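Local coordinates for protein Rab3 interacting molecule variant 2 (Drosophila melanogaster, PDB 4TS6) that probably acts at presynaptic active zones in neurotransmitter release, as a RIM-family scaffold protein of which this is the C2A domain, at residues Ile8-Tyr18 / His120-Leu131. Numbering follows the deposited sequence.
Sequences IEGRLQLKLGY and HILDDEAEWYQL
One face of the Trp128 indole is covered by Gln13, whose CB stands 3.6 Å from the centroid of the six-membered ring in a CH-pi contact. With CG anti to the backbone N (chi1 -179°) and the chain extended, the Gln13 amide stacks along the indole, the planes 28° apart. The His120 ring carries Leu16 CD1 over one face, 4.2 Å from its centroid, and uses both edge nitrogens in plane: ND1 accepts from Leu122 N, while His120 NE2 donates to Tyr129 OH at 2.9 Å. A water at the Tyr129 edge joins that hydroxyl to Leu14 O. Between these two sets of groups the first and last strands of the C2 beta-sandwich run antiparallel, Leu12 pairing with Tyr129 and Leu14 with Glu127 through two hydrogen bonds each. An alanine in place of Gln13 would keep the CB contact but would probably leave the indole without its amide cover and freer to turn. Leu12, Leu14 and Leu16 reach the opposing sheet at Val96, Ile115 and Leu94. The chemistry is thus two-sided: an amide and its aliphatic stem laid on the Trp128 indole, and across the sheet a hydrophobic core bordered by the bonded His120, Tyr129 and water.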
loop_
_atom_site.group_PDB
_atom_site.type_symbol
_atom_site.label_atom_id
_atom_site.label_comp_id
_atom_site.label_asym_id
_atom_site.label_seq_id
_atom_site.Cartn_x
_atom_site.Cartn_y
_atom_site.Cartn_z
ATOM N N ILE A 8 -14.590 3.584 -7.365
ATOM C CA ILE A 8 -13.411 3.862 -6.539
ATOM C C ILE A 8 -12.869 5.283 -6.763
ATOM O O ILE A 8 -12.735 5.734 -7.904
ATOM C CB ILE A 8 -12.289 2.809 -6.758
ATOM C CG1 ILE A 8 -12.608 1.506 -6.012
ATOM C CG2 ILE A 8 -10.948 3.320 -6.246
ATOM C CD1 ILE A 8 -13.449 0.521 -6.784
ATOM N N GLU A 9 -12.579 5.982 -5.663
ATOM C CA GLU A 9 -12.014 7.333 -5.710
ATOM C C GLU A 9 -10.971 7.550 -4.611
ATOM O O GLU A 9 -10.986 6.867 -3.581
ATOM C CB GLU A 9 -13.116 8.385 -5.608
ATOM C CG GLU A 9 -14.227 8.035 -4.639
ATOM C CD GLU A 9 -15.229 9.163 -4.479
ATOM O OE1 GLU A 9 -16.417 8.961 -4.804
ATOM O OE2 GLU A 9 -14.823 10.252 -4.020
ATOM N N GLY A 10 -10.067 8.499 -4.833
ATOM C CA GLY A 10 -8.981 8.730 -3.896
ATOM C C GLY A 10 -7.636 8.281 -4.437
ATOM O O GLY A 10 -7.555 7.590 -5.459
ATOM N N ARG A 11 -6.568 8.659 -3.744
ATOM C CA ARG A 11 -5.224 8.340 -4.201
ATOM C C ARG A 11 -4.300 8.125 -3.011
ATOM O O ARG A 11 -4.597 8.553 -1.886
ATOM C CB ARG A 11 -4.694 9.454 -5.115
ATOM C CG ARG A 11 -4.954 10.819 -4.571
ATOM C CD ARG A 11 -4.518 11.926 -5.529
ATOM N NE ARG A 11 -4.706 13.240 -4.914
ATOM C CZ ARG A 11 -5.894 13.806 -4.704
ATOM N NH1 ARG A 11 -7.007 13.172 -5.057
ATOM N NH2 ARG A 11 -5.971 14.999 -4.131
ATOM N N LEU A 12 -3.183 7.456 -3.268
ATOM C CA LEU A 12 -2.290 7.002 -2.223
ATOM C C LEU A 12 -0.910 7.579 -2.501
ATOM O O LEU A 12 -0.512 7.679 -3.660
ATOM C CB LEU A 12 -2.221 5.479 -2.269
ATOM C CG LEU A 12 -1.207 4.779 -1.376
ATOM C CD1 LEU A 12 -1.654 4.859 0.069
ATOM C CD2 LEU A 12 -1.061 3.332 -1.805
ATOM N N GLN A 13 -0.183 7.963 -1.454
ATOM C CA GLN A 13 1.176 8.499 -1.625
ATOM C C GLN A 13 2.168 7.466 -1.121
ATOM O O GLN A 13 2.122 7.083 0.047
ATOM C CB GLN A 13 1.351 9.804 -0.847
ATOM C CG GLN A 13 2.743 10.440 -1.011
ATOM C CD GLN A 13 2.848 11.784 -0.324
ATOM O OE1 GLN A 13 2.388 11.957 0.802
ATOM N NE2 GLN A 13 3.439 12.745 -1.007
ATOM N N LEU A 14 3.049 7.002 -2.003
ATOM C CA LEU A 14 3.968 5.901 -1.693
ATOM C C LEU A 14 5.387 6.321 -2.019
ATOM O O LEU A 14 5.588 7.063 -2.968
ATOM C CB LEU A 14 3.679 4.699 -2.594
ATOM C CG LEU A 14 2.448 3.826 -2.461
ATOM C CD1 LEU A 14 2.434 2.797 -3.573
ATOM C CD2 LEU A 14 2.461 3.138 -1.122
ATOM N N LYS A 15 6.363 5.822 -1.256
ATOM C CA LYS A 15 7.777 5.945 -1.624
ATOM C C LYS A 15 8.327 4.539 -1.785
ATOM O O LYS A 15 8.106 3.686 -0.932
ATOM C CB LYS A 15 8.580 6.677 -0.547
ATOM C CG LYS A 15 8.097 8.082 -0.258
ATOM C CD LYS A 15 8.698 8.630 1.030
ATOM C CE LYS A 15 10.192 8.866 0.909
ATOM N NZ LYS A 15 10.832 9.204 2.217
ATOM N N LEU A 16 9.026 4.290 -2.886
ATOM C CA LEU A 16 9.639 2.987 -3.114
ATOM C C LEU A 16 11.125 3.174 -3.328
ATOM O O LEU A 16 11.526 3.944 -4.197
ATOM C CB LEU A 16 9.038 2.310 -4.350
ATOM C CG LEU A 16 7.549 1.974 -4.328
ATOM C CD1 LEU A 16 7.217 1.119 -5.528
ATOM C CD2 LEU A 16 7.178 1.258 -3.042
ATOM N N GLY A 17 11.940 2.492 -2.522
ATOM C CA GLY A 17 13.386 2.539 -2.678
ATOM C C GLY A 17 13.943 1.136 -2.787
ATOM O O GLY A 17 13.333 0.180 -2.305
ATOM N N TYR A 18 15.085 0.990 -3.443
ATOM C CA TYR A 18 15.776 -0.288 -3.405
ATOM C C TYR A 18 17.215 -0.071 -2.989
ATOM O O TYR A 18 17.916 0.724 -3.599
ATOM C CB TYR A 18 15.729 -1.023 -4.756
ATOM C CG TYR A 18 16.582 -2.268 -4.698
ATOM C CD1 TYR A 18 16.129 -3.413 -4.055
ATOM C CD2 TYR A 18 17.855 -2.286 -5.241
ATOM C CE1 TYR A 18 16.921 -4.544 -3.969
ATOM C CE2 TYR A 18 18.650 -3.406 -5.158
ATOM C CZ TYR A 18 18.179 -4.531 -4.517
ATOM O OH TYR A 18 18.977 -5.654 -4.434
ATOM N N HIS A 120 9.803 0.318 -12.580
ATOM C CA HIS A 120 9.937 1.414 -11.613
ATOM C C HIS A 120 11.401 1.781 -11.317
ATOM O O HIS A 120 12.274 0.917 -11.320
ATOM C CB HIS A 120 9.195 1.082 -10.313
ATOM C CG HIS A 120 8.743 2.292 -9.557
ATOM N ND1 HIS A 120 9.607 3.099 -8.851
ATOM C CD2 HIS A 120 7.508 2.836 -9.404
ATOM C CE1 HIS A 120 8.931 4.085 -8.288
ATOM N NE2 HIS A 120 7.656 3.948 -8.609
ATOM N N ILE A 121 11.654 3.066 -11.054
ATOM C CA ILE A 121 13.007 3.584 -10.827
ATOM C C ILE A 121 13.509 3.282 -9.414
ATOM O O ILE A 121 14.705 3.079 -9.207
ATOM C CB ILE A 121 13.086 5.118 -11.104
ATOM C CG1 ILE A 121 14.528 5.629 -10.984
ATOM C CG2 ILE A 121 12.161 5.898 -10.185
ATOM C CD1 ILE A 121 14.672 7.143 -11.069
ATOM N N LEU A 122 12.591 3.272 -8.451
ATOM C CA LEU A 122 12.898 2.915 -7.062
ATOM C C LEU A 122 13.909 3.849 -6.396
ATOM O O LEU A 122 14.940 3.403 -5.890
ATOM C CB LEU A 122 13.353 1.453 -6.962
ATOM C CG LEU A 122 12.337 0.447 -7.508
ATOM C CD1 LEU A 122 12.866 -0.961 -7.401
ATOM C CD2 LEU A 122 11.004 0.557 -6.795
ATOM N N ASP A 123 13.594 5.143 -6.376
ATOM C CA ASP A 123 14.515 6.154 -5.855
ATOM C C ASP A 123 14.025 6.812 -4.564
ATOM O O ASP A 123 14.530 7.862 -4.170
ATOM C CB ASP A 123 14.765 7.233 -6.911
ATOM C CG ASP A 123 13.477 7.825 -7.466
ATOM O OD1 ASP A 123 12.379 7.497 -6.957
ATOM O OD2 ASP A 123 13.568 8.629 -8.419
ATOM N N ASP A 124 13.024 6.207 -3.931
ATOM C CA ASP A 124 12.454 6.734 -2.689
ATOM C C ASP A 124 11.807 8.109 -2.829
ATOM O O ASP A 124 11.630 8.822 -1.845
ATOM C CB ASP A 124 13.478 6.715 -1.543
ATOM C CG ASP A 124 12.925 6.055 -0.284
ATOM O OD1 ASP A 124 12.118 5.109 -0.427
ATOM O OD2 ASP A 124 13.281 6.476 0.840
ATOM N N GLU A 125 11.453 8.472 -4.057
ATOM C CA GLU A 125 10.701 9.696 -4.312
ATOM C C GLU A 125 9.267 9.400 -3.902
ATOM O O GLU A 125 8.755 8.334 -4.220
ATOM C CB GLU A 125 10.766 10.037 -5.809
ATOM C CG GLU A 125 10.151 11.379 -6.235
ATOM C CD GLU A 125 10.470 11.755 -7.694
ATOM O OE1 GLU A 125 10.643 10.847 -8.540
ATOM O OE2 GLU A 125 10.550 12.966 -7.992
ATOM N N ALA A 126 8.628 10.327 -3.186
ATOM C CA ALA A 126 7.200 10.218 -2.911
ATOM C C ALA A 126 6.431 10.431 -4.206
ATOM O O ALA A 126 6.708 11.371 -4.943
ATOM C CB ALA A 126 6.782 11.228 -1.881
ATOM N N GLU A 127 5.494 9.540 -4.501
ATOM C CA GLU A 127 4.689 9.651 -5.713
ATOM C C GLU A 127 3.226 9.386 -5.379
ATOM O O GLU A 127 2.939 8.707 -4.409
ATOM C CB GLU A 127 5.160 8.634 -6.750
ATOM C CG GLU A 127 6.571 8.859 -7.264
ATOM C CD GLU A 127 6.916 7.918 -8.409
ATOM O OE1 GLU A 127 6.031 7.128 -8.811
ATOM O OE2 GLU A 127 8.068 7.973 -8.903
ATOM N N TRP A 128 2.309 9.916 -6.184
ATOM C CA TRP A 128 0.889 9.692 -5.958
ATOM C C TRP A 128 0.292 8.735 -6.978
ATOM O O TRP A 128 0.536 8.859 -8.176
ATOM C CB TRP A 128 0.130 11.008 -6.001
ATOM C CG TRP A 128 0.413 11.901 -4.842
ATOM C CD1 TRP A 128 1.391 12.859 -4.755
ATOM C CD2 TRP A 128 -0.307 11.950 -3.605
ATOM N NE1 TRP A 128 1.326 13.485 -3.531
ATOM C CE2 TRP A 128 0.282 12.957 -2.815
ATOM C CE3 TRP A 128 -1.398 11.236 -3.088
ATOM C CZ2 TRP A 128 -0.171 13.257 -1.529
ATOM C CZ3 TRP A 128 -1.856 11.544 -1.813
ATOM C CH2 TRP A 128 -1.244 12.543 -1.049
ATOM N N TYR A 129 -0.501 7.783 -6.494
ATOM C CA TYR A 129 -1.107 6.787 -7.363
ATOM C C TYR A 129 -2.613 6.756 -7.185
ATOM O O TYR A 129 -3.118 6.697 -6.057
ATOM C CB TYR A 129 -0.545 5.410 -7.030
ATOM C CG TYR A 129 0.941 5.299 -7.258
ATOM C CD1 TYR A 129 1.843 5.658 -6.271
ATOM C CD2 TYR A 129 1.438 4.832 -8.461
ATOM C CE1 TYR A 129 3.212 5.556 -6.481
ATOM C CE2 TYR A 129 2.794 4.722 -8.678
ATOM C CZ TYR A 129 3.675 5.082 -7.687
ATOM O OH TYR A 129 5.024 4.969 -7.914
ATOM N N GLN A 130 -3.322 6.769 -8.305
ATOM C CA GLN A 130 -4.777 6.751 -8.299
ATOM C C GLN A 130 -5.238 5.387 -7.805
ATOM O O GLN A 130 -4.751 4.365 -8.281
ATOM C CB GLN A 130 -5.288 6.973 -9.720
ATOM C CG GLN A 130 -6.731 7.374 -9.788
ATOM C CD GLN A 130 -6.969 8.721 -9.137
ATOM O OE1 GLN A 130 -6.127 9.620 -9.217
ATOM N NE2 GLN A 130 -8.110 8.864 -8.474
ATOM N N LEU A 131 -6.146 5.354 -6.836
ATOM C CA LEU A 131 -6.668 4.061 -6.388
ATOM C C LEU A 131 -7.509 3.476 -7.524
ATOM O O LEU A 131 -8.222 4.212 -8.211
ATOM C CB LEU A 131 -7.517 4.213 -5.124
ATOM C CG LEU A 131 -6.773 4.491 -3.816
ATOM C CD1 LEU A 131 -7.752 4.633 -2.657
ATOM C CD2 LEU A 131 -5.805 3.379 -3.509
HETATM O O HOH W 1 6.691 5.534 -5.595
HETATM O O HOH W 2 10.476 4.047 1.052
#